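Local coordinates for outer surface protein (Bacillus cereus ATCC 14579, PDB 1X7F) that is of unknown function but is probably a 6-phospho-N-acetylmuramidase that hydrolyses sugars containing 6-phospho-N-acetylmuramic acid, at residues A[198-210]-A[220-234]. Numbering follows the deposited sequence. Where two conformers were deposited one is given.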
ATOM      1  N   ILE A 198      16.105   1.224  -5.256  1.00 37.36           N
ATOM      2  CA  ILE A 198      15.544   0.034  -5.901  1.00 36.84           C
ATOM      3  C   ILE A 198      14.049  -0.118  -5.601  1.00 36.77           C
ATOM      4  O   ILE A 198      13.610   0.009  -4.463  1.00 36.99           O
ATOM      5  CB  ILE A 198      16.384  -1.233  -5.547  1.00 37.12           C
ATOM      6  CG1 ILE A 198      17.720  -1.170  -6.297  1.00 37.12           C
ATOM      7  CG2 ILE A 198      15.640  -2.542  -5.888  1.00 34.03           C
ATOM      8  CD1 ILE A 198      18.857  -1.824  -5.586  1.00 39.66           C
ATOM      9  N   ARG A 199      13.284  -0.346  -6.662  1.00 36.81           N
ATOM     10  CA  ARG A 199      11.840  -0.538  -6.631  1.00 36.55           C
ATOM     11  C   ARG A 199      11.437  -1.582  -5.598  1.00 35.88           C
ATOM     12  O   ARG A 199      11.961  -2.697  -5.607  1.00 35.42           O
ATOM     13  CB  ARG A 199      11.439  -1.033  -8.005  1.00 37.95           C
ATOM     14  CG  ARG A 199      10.112  -0.593  -8.517  1.00 41.15           C
ATOM     15  CD  ARG A 199       9.950  -0.945  -9.984  1.00 44.13           C
ATOM     16  NE  ARG A 199       8.679  -1.618 -10.193  1.00 47.38           N
ATOM     17  CZ  ARG A 199       8.428  -2.488 -11.159  1.00 48.53           C
ATOM     18  NH1 ARG A 199       9.370  -2.825 -12.045  1.00 48.94           N
ATOM     19  NH2 ARG A 199       7.219  -3.025 -11.233  1.00 48.64           N
ATOM     20  N   SER A 200      10.513  -1.222  -4.714  0.50 35.45           N
ATOM     21  CA  SER A 200      10.060  -2.138  -3.671  0.50 34.74           C
ATOM     22  C   SER A 200       8.592  -2.483  -3.833  0.50 34.63           C
ATOM     23  O   SER A 200       7.832  -1.746  -4.462  0.50 34.76           O
ATOM     24  CB  SER A 200      10.306  -1.552  -2.282  0.50 34.73           C
ATOM     25  OG  SER A 200       9.630  -0.322  -2.138  0.50 33.55           O
ATOM     26  N   ALA A 201       8.209  -3.617  -3.258  1.00 34.32           N
ATOM     27  CA  ALA A 201       6.831  -4.065  -3.249  1.00 34.03           C
ATOM     28  C   ALA A 201       6.574  -4.895  -1.981  1.00 34.27           C
ATOM     29  O   ALA A 201       7.490  -5.497  -1.418  1.00 33.35           O
ATOM     30  CB  ALA A 201       6.531  -4.891  -4.530  1.00 33.27           C
ATOM     31  N   ALA A 202       5.321  -4.903  -1.537  1.00 34.61           N
ATOM     32  CA  ALA A 202       4.878  -5.768  -0.445  1.00 35.72           C
ATOM     33  C   ALA A 202       3.482  -6.296  -0.772  1.00 36.01           C
ATOM     34  O   ALA A 202       2.808  -5.799  -1.702  1.00 36.08           O
ATOM     35  CB  ALA A 202       4.865  -5.002   0.904  1.00 34.35           C
ATOM     36  N   PHE A 203       3.048  -7.261   0.029  1.00 35.74           N
ATOM     37  CA  PHE A 203       1.788  -7.974  -0.179  1.00 36.00           C
ATOM     38  C   PHE A 203       0.704  -7.577   0.811  1.00 35.86           C
ATOM     39  O   PHE A 203       0.962  -7.385   2.008  1.00 36.03           O
ATOM     40  CB  PHE A 203       2.016  -9.475  -0.037  1.00 35.21           C
ATOM     41  CG  PHE A 203       2.718 -10.112  -1.211  1.00 37.01           C
ATOM     42  CD1 PHE A 203       4.068 -10.469  -1.126  1.00 36.34           C
ATOM     43  CD2 PHE A 203       2.023 -10.389  -2.388  1.00 33.65           C
ATOM     44  CE1 PHE A 203       4.700 -11.107  -2.194  1.00 34.47           C
ATOM     45  CE2 PHE A 203       2.649 -11.013  -3.453  1.00 33.54           C
ATOM     46  CZ  PHE A 203       3.991 -11.365  -3.356  1.00 35.45           C
ATOM     47  N   ILE A 204      -0.514  -7.466   0.296  1.00 36.22           N
ATOM     48  CA  ILE A 204      -1.700  -7.304   1.122  1.00 34.89           C
ATOM     49  C   ILE A 204      -2.635  -8.488   0.891  1.00 35.24           C
ATOM     50  O   ILE A 204      -2.498  -9.233  -0.086  1.00 34.49           O
ATOM     51  CB  ILE A 204      -2.420  -5.966   0.811  1.00 35.98           C
ATOM     52  CG1 ILE A 204      -3.001  -5.954  -0.617  1.00 36.23           C
ATOM     53  CG2 ILE A 204      -1.499  -4.783   1.110  1.00 31.95           C
ATOM     54  CD1 ILE A 204      -3.802  -4.699  -0.943  1.00 34.58           C
ATOM     55  N   THR A 205      -3.590  -8.664   1.792  1.00 35.57           N
ATOM     56  CA  THR A 205      -4.464  -9.819   1.729  1.00 35.53           C
ATOM     57  C   THR A 205      -5.928  -9.455   1.497  1.00 36.09           C
ATOM     58  O   THR A 205      -6.472  -8.519   2.104  1.00 36.46           O
ATOM     59  CB  THR A 205      -4.283 -10.688   2.985  1.00 35.32           C
ATOM     60  OG1 THR A 205      -4.991 -11.927   2.828  1.00 37.78           O
ATOM     61  CG2 THR A 205      -4.910 -10.039   4.219  1.00 34.66           C
ATOM     62  N   SER A 206      -6.541 -10.200   0.591  1.00 36.22           N
ATOM     63  CA  SER A 206      -7.968 -10.140   0.344  1.00 36.16           C
ATOM     64  C   SER A 206      -8.726 -10.956   1.394  1.00 36.60           C
ATOM     65  O   SER A 206      -8.221 -11.964   1.915  1.00 37.00           O
ATOM     66  CB  SER A 206      -8.257 -10.659  -1.062  1.00 35.43           C
ATOM     67  OG  SER A 206      -9.621 -10.986  -1.232  1.00 36.24           O
ATOM     68  N   HIS A 207      -9.941 -10.511   1.704  1.00 37.01           N
ATOM     69  CA  HIS A 207     -10.802 -11.209   2.658  1.00 37.25           C
ATOM     70  C   HIS A 207     -11.860 -12.070   1.959  1.00 37.34           C
ATOM     71  O   HIS A 207     -12.684 -12.710   2.612  1.00 37.79           O
ATOM     72  CB  HIS A 207     -11.396 -10.208   3.662  1.00 36.77           C
ATOM     73  CG  HIS A 207     -10.344  -9.446   4.404  1.00 36.93           C
ATOM     74  ND1 HIS A 207      -9.413 -10.063   5.219  1.00 35.58           N
ATOM     75  CD2 HIS A 207     -10.020  -8.131   4.392  1.00 35.27           C
ATOM     76  CE1 HIS A 207      -8.595  -9.155   5.716  1.00 34.28           C
ATOM     77  NE2 HIS A 207      -8.935  -7.977   5.220  1.00 37.10           N
ATOM     78  N   VAL A 208     -11.798 -12.100   0.627  1.00 37.12           N
ATOM     79  CA  VAL A 208     -12.674 -12.930  -0.185  1.00 36.87           C
ATOM     80  C   VAL A 208     -11.871 -14.095  -0.784  1.00 37.22           C
ATOM     81  O   VAL A 208     -12.330 -15.233  -0.766  1.00 37.07           O
ATOM     82  CB  VAL A 208     -13.367 -12.091  -1.306  1.00 37.05           C
ATOM     83  CG1 VAL A 208     -14.301 -12.943  -2.131  1.00 36.07           C
ATOM     84  CG2 VAL A 208     -14.138 -10.908  -0.701  1.00 36.95           C
ATOM     85  N   ALA A 209     -10.678 -13.788  -1.300  1.00 36.68           N
ATOM     86  CA  ALA A 209      -9.781 -14.761  -1.925  1.00 36.89           C
ATOM     87  C   ALA A 209      -9.588 -16.047  -1.112  1.00 37.54           C
ATOM     88  O   ALA A 209      -9.409 -16.001   0.110  1.00 37.37           O
ATOM     89  CB  ALA A 209      -8.435 -14.110  -2.223  1.00 36.60           C
ATOM     90  N   ASN A 210      -9.631 -17.187  -1.806  1.00 38.02           N
ATOM     91  CA  ASN A 210      -9.511 -18.514  -1.189  1.00 39.63           C
ATOM     92  C   ASN A 210      -8.262 -19.309  -1.556  1.00 39.13           C
ATOM     93  O   ASN A 210      -8.039 -20.381  -1.006  1.00 39.58           O
ATOM     94  CB  ASN A 210     -10.760 -19.351  -1.500  1.00 40.60           C
ATOM     95  CG  ASN A 210     -11.949 -18.922  -0.672  1.00 44.15           C
ATOM     96  OD1 ASN A 210     -11.791 -18.531   0.492  1.00 50.62           O
ATOM     97  ND2 ASN A 210     -13.137 -18.971  -1.258  1.00 43.76           N
ATOM     98  N   LEU A 220      -2.598 -13.670   3.171  1.00 35.39           N
ATOM     99  CA  LEU A 220      -1.285 -13.558   2.534  1.00 35.70           C
ATOM    100  C   LEU A 220      -0.832 -12.104   2.451  1.00 36.37           C
ATOM    101  O   LEU A 220      -0.941 -11.457   1.405  1.00 37.15           O
ATOM    102  CB  LEU A 220      -1.298 -14.223   1.137  1.00 34.57           C
ATOM    103  CG  LEU A 220      -1.722 -15.701   1.051  1.00 34.70           C
ATOM    104  CD1 LEU A 220      -1.548 -16.245  -0.363  1.00 31.34           C
ATOM    105  CD2 LEU A 220      -0.923 -16.583   2.025  1.00 35.55           C
ATOM    106  N   CYS A 221      -0.345 -11.579   3.569  1.00 36.09           N
ATOM    107  CA  CYS A 221       0.170 -10.213   3.615  1.00 35.08           C
ATOM    108  C   CYS A 221       1.576 -10.235   4.189  1.00 34.78           C
ATOM    109  O   CYS A 221       2.008 -11.245   4.753  1.00 34.04           O
ATOM    110  CB  CYS A 221      -0.737  -9.320   4.473  1.00 35.32           C
ATOM    111  SG  CYS A 221      -1.051 -10.029   6.103  1.00 37.47           S
ATOM    112  N   THR A 222       2.284  -9.121   4.026  1.00 34.90           N
ATOM    113  CA  THR A 222       3.647  -8.969   4.532  1.00 34.89           C
ATOM    114  C   THR A 222       3.693  -8.558   6.009  1.00 35.04           C
ATOM    115  O   THR A 222       4.370  -9.200   6.817  1.00 36.16           O
ATOM    116  CB  THR A 222       4.394  -7.924   3.695  1.00 35.35           C
ATOM    117  OG1 THR A 222       4.592  -8.424   2.364  1.00 34.67           O
ATOM    118  CG2 THR A 222       5.809  -7.715   4.246  1.00 34.53           C
ATOM    119  N   LEU A 223       3.001  -7.471   6.344  1.00 34.47           N
ATOM    120  CA  LEU A 223       2.931  -6.993   7.730  1.00 35.91           C
ATOM    121  C   LEU A 223       1.905  -7.816   8.481  1.00 35.81           C
ATOM    122  O   LEU A 223       0.775  -8.010   7.993  1.00 36.42           O
ATOM    123  CB  LEU A 223       2.526  -5.506   7.788  1.00 34.24           C
ATOM    124  CG  LEU A 223       3.657  -4.489   7.622  1.00 36.71           C
ATOM    125  CD1 LEU A 223       3.122  -3.124   7.135  1.00 34.21           C
ATOM    126  CD2 LEU A 223       4.506  -4.335   8.908  1.00 30.99           C
ATOM    127  N   GLU A 224       2.270  -8.280   9.670  1.00 35.90           N
ATOM    128  CA  GLU A 224       1.307  -9.032  10.474  1.00 36.17           C
ATOM    129  C   GLU A 224       0.071  -8.194  10.789  1.00 36.15           C
ATOM    130  O   GLU A 224      -1.048  -8.711  10.757  1.00 37.20           O
ATOM    131  CB  GLU A 224       1.944  -9.588  11.767  1.00 36.49           C
ATOM    132  CG  GLU A 224       1.015 -10.486  12.576  1.00 32.68           C
ATOM    133  CD  GLU A 224       0.434 -11.625  11.747  1.00 37.50           C
ATOM    134  OE1 GLU A 224       1.147 -12.142  10.859  1.00 37.31           O
ATOM    135  OE2 GLU A 224      -0.734 -12.029  11.986  1.00 35.90           O
ATOM    136  N   GLU A 225       0.271  -6.901  11.047  1.00 36.51           N
ATOM    137  CA  GLU A 225      -0.823  -6.016  11.498  1.00 36.42           C
ATOM    138  C   GLU A 225      -1.906  -5.815  10.441  1.00 37.08           C
ATOM    139  O   GLU A 225      -3.006  -5.332  10.749  1.00 38.15           O
ATOM    140  CB  GLU A 225      -0.272  -4.660  11.972  1.00 36.26           C
ATOM    141  CG  GLU A 225       0.436  -3.862  10.869  1.00 34.77           C
ATOM    142  CD  GLU A 225       1.328  -2.783  11.445  1.00 36.23           C
ATOM    143  OE1 GLU A 225       2.382  -3.122  12.048  1.00 37.50           O
ATOM    144  OE2 GLU A 225       0.979  -1.594  11.294  1.00 36.38           O
ATOM    145  N   HIS A 226      -1.598  -6.206   9.204  1.00 37.04           N
ATOM    146  CA  HIS A 226      -2.510  -6.064   8.080  1.00 35.72           C
ATOM    147  C   HIS A 226      -3.457  -7.250   7.912  1.00 36.22           C
ATOM    148  O   HIS A 226      -4.424  -7.153   7.157  1.00 35.87           O
ATOM    149  CB  HIS A 226      -1.722  -5.871   6.784  1.00 35.53           C
ATOM    150  CG  HIS A 226      -1.149  -4.499   6.615  1.00 35.97           C
ATOM    151  ND1 HIS A 226      -0.349  -4.160   5.543  1.00 36.42           N
ATOM    152  CD2 HIS A 226      -1.276  -3.375   7.362  1.00 33.95           C
ATOM    153  CE1 HIS A 226      -0.004  -2.890   5.639  1.00 33.47           C
ATOM    154  NE2 HIS A 226      -0.556  -2.389   6.733  1.00 34.53           N
ATOM    155  N   ARG A 227      -3.186  -8.359   8.606  1.00 36.26           N
ATOM    156  CA  ARG A 227      -3.911  -9.625   8.389  1.00 36.12           C
ATOM    157  C   ARG A 227      -5.442  -9.505   8.462  1.00 37.66           C
ATOM    158  O   ARG A 227      -6.180 -10.186   7.721  1.00 35.75           O
ATOM    159  CB  ARG A 227      -3.427 -10.688   9.376  1.00 35.52           C
ATOM    160  CG  ARG A 227      -3.869 -12.117   9.035  1.00 34.42           C
ATOM    161  CD  ARG A 227      -3.147 -13.199   9.853  1.00 33.98           C
ATOM    162  NE  ARG A 227      -1.695 -13.112   9.678  1.00 33.93           N
ATOM    163  CZ  ARG A 227      -1.026 -13.593   8.629  1.00 34.84           C
ATOM    164  NH1 ARG A 227      -1.655 -14.228   7.634  1.00 30.93           N
ATOM    165  NH2 ARG A 227       0.284 -13.441   8.576  1.00 30.94           N
ATOM    166  N   ASN A 228      -5.914  -8.645   9.365  1.00 39.01           N
ATOM    167  CA  ASN A 228      -7.356  -8.470   9.565  1.00 41.03           C
ATOM    168  C   ASN A 228      -7.829  -7.028   9.362  1.00 41.21           C
ATOM    169  O   ASN A 228      -8.799  -6.604   9.992  1.00 43.31           O
ATOM    170  CB  ASN A 228      -7.765  -8.997  10.947  1.00 41.07           C
ATOM    171  CG  ASN A 228      -7.369 -10.464  11.159  1.00 44.31           C
ATOM    172  OD1 ASN A 228      -7.855 -11.364  10.461  1.00 46.33           O
ATOM    173  ND2 ASN A 228      -6.488 -10.706  12.123  1.00 44.24           N
ATOM    174  N   LEU A 229      -7.135  -6.282   8.497  1.00 40.85           N
ATOM    175  CA  LEU A 229      -7.504  -4.902   8.160  1.00 40.73           C
ATOM    176  C   LEU A 229      -8.183  -4.903   6.796  1.00 39.65           C
ATOM    177  O   LEU A 229      -7.866  -5.794   5.987  1.00 38.98           O
ATOM    178  CB  LEU A 229      -6.265  -4.012   8.069  1.00 41.14           C
ATOM    179  CG  LEU A 229      -5.606  -3.366   9.284  1.00 45.81           C
ATOM    180  CD1 LEU A 229      -4.512  -2.437   8.772  1.00 46.17           C
ATOM    181  CD2 LEU A 229      -6.622  -2.585  10.096  1.00 48.95           C
ATOM    182  N   PRO A 230      -9.098  -3.941   6.533  1.00 37.63           N
ATOM    183  CA  PRO A 230      -9.684  -3.796   5.206  1.00 37.18           C
ATOM    184  C   PRO A 230      -8.612  -3.659   4.138  1.00 36.74           C
ATOM    185  O   PRO A 230      -7.571  -3.037   4.377  1.00 35.80           O
ATOM    186  CB  PRO A 230     -10.523  -2.514   5.323  1.00 36.79           C
ATOM    187  CG  PRO A 230     -10.934  -2.475   6.759  1.00 36.77           C
ATOM    188  CD  PRO A 230      -9.695  -2.976   7.482  1.00 37.39           C
ATOM    189  N   ILE A 231      -8.879  -4.248   2.974  1.00 36.16           N
ATOM    190  CA  ILE A 231      -7.863  -4.429   1.946  1.00 35.43           C
ATOM    191  C   ILE A 231      -7.301  -3.066   1.510  1.00 36.18           C
ATOM    192  O   ILE A 231      -6.092  -2.916   1.365  1.00 37.29           O
ATOM    193  CB  ILE A 231      -8.413  -5.300   0.759  1.00 35.69           C
ATOM    194  CG1 ILE A 231      -7.254  -5.898  -0.061  1.00 34.66           C
ATOM    195  CG2 ILE A 231      -9.440  -4.516  -0.139  1.00 33.79           C
ATOM    196  CD1 ILE A 231      -7.710  -6.703  -1.276  1.00 33.95           C
ATOM    197  N   GLU A 232      -8.175  -2.069   1.393  1.00 35.34           N
ATOM    198  CA  GLU A 232      -7.781  -0.739   0.938  1.00 35.72           C
ATOM    199  C   GLU A 232      -6.991   0.019   2.003  1.00 35.32           C
ATOM    200  O   GLU A 232      -6.177   0.886   1.675  1.00 35.90           O
ATOM    201  CB  GLU A 232      -9.004   0.073   0.443  1.00 35.89           C
ATOM    202  CG  GLU A 232      -9.890   0.659   1.540  1.00 36.66           C
ATOM    203  CD  GLU A 232     -10.926  -0.311   2.091  1.00 42.17           C
ATOM    204  OE1 GLU A 232     -11.783   0.155   2.864  1.00 48.30           O
ATOM    205  OE2 GLU A 232     -10.914  -1.527   1.769  1.00 42.61           O
ATOM    206  N   VAL A 233      -7.219  -0.324   3.269  1.00 35.06           N
ATOM    207  CA  VAL A 233      -6.472   0.265   4.391  1.00 35.34           C
ATOM    208  C   VAL A 233      -5.022  -0.249   4.418  1.00 35.27           C
ATOM    209  O   VAL A 233      -4.086   0.525   4.574  1.00 36.03           O
ATOM    210  CB  VAL A 233      -7.221   0.047   5.742  1.00 35.70           C
ATOM    211  CG1 VAL A 233      -6.428   0.598   6.916  1.00 33.69           C
ATOM    212  CG2 VAL A 233      -8.610   0.724   5.663  1.00 33.84           C
ATOM    213  N   GLN A 234      -4.850  -1.550   4.227  1.00 34.29           N
ATOM    214  CA  GLN A 234      -3.533  -2.133   3.999  1.00 34.93           C
ATOM    215  C   GLN A 234      -2.718  -1.421   2.909  1.00 34.87           C
ATOM    216  O   GLN A 234      -1.554  -1.113   3.121  1.00 35.66           O
ATOM    217  CB  GLN A 234      -3.671  -3.614   3.632  1.00 34.76           C
ATOM    218  CG  GLN A 234      -4.423  -4.472   4.627  1.00 33.14           C
ATOM    219  CD  GLN A 234      -4.608  -5.894   4.104  1.00 34.47           C
ATOM    220  OE1 GLN A 234      -5.730  -6.404   4.016  1.00 36.58           O
ATOM    221  NE2 GLN A 234      -3.513  -6.530   3.763  1.00 30.94           N
TER
HETATM  222  O   HOH W   1       1.421  -5.925   4.336  1.00 21.26           O
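Phe203 and Thr222 exchange two hydrogen bonds where the returning loop runs beside strand 201-204, a strand of the parallel beta barrel. Phe203 N gives a nearly straight bond (168°) to Thr222 OG1 at 3.0 Å, and Thr222 N reaches Phe203 O at 3.0 Å from above the carbonyl plane. Thr222 OG1 is set beside its own backbone N (chi1 -67°), which brings it to the strand; it also bonds Asn172 O. A water donates to Phe203 O, accepts from Leu223 N and lies 2.8 Å from His226 ND1, while His226 NE2 pairs with His237 farther along helix 231-240.

Past the strand, Thr205 OG1 accepts from Leu220 N at 3.0 Å and also pairs with Asn251. His207 NE2 donates to Leu229 O in the plane of its ring but from above the carbonyl plane; the modelled 2.5 Å is too short to be taken at face value. Ser206 OG accepts from Val208 N and Ala209 N, two and three residues ahead (an ST turn and ST motif), and is hydrogen-bonded to Glu258.

Apolar contact comes from the start of the helix. Ile231 CG1 meets Ile204 CD1 at 3.8 Å, the two side chains crossing at about a right angle, and its CD1 lies over Ser206 CA. Ile204 CG2 rests on Gln234 CB at 3.5 Å.

In this (beta/alpha)8 (TIM) barrel, the contact folds the link between strand 201-204 and helix 231-240 back onto the strand's C-terminal end, the side where active sites of such barrels usually lie. The Thr222 hydroxyl and the water bind the strand's backbone at Phe203, whereas the Thr205 hydroxyl holds the loop at Leu220 N; each hydroxyl has a further partner.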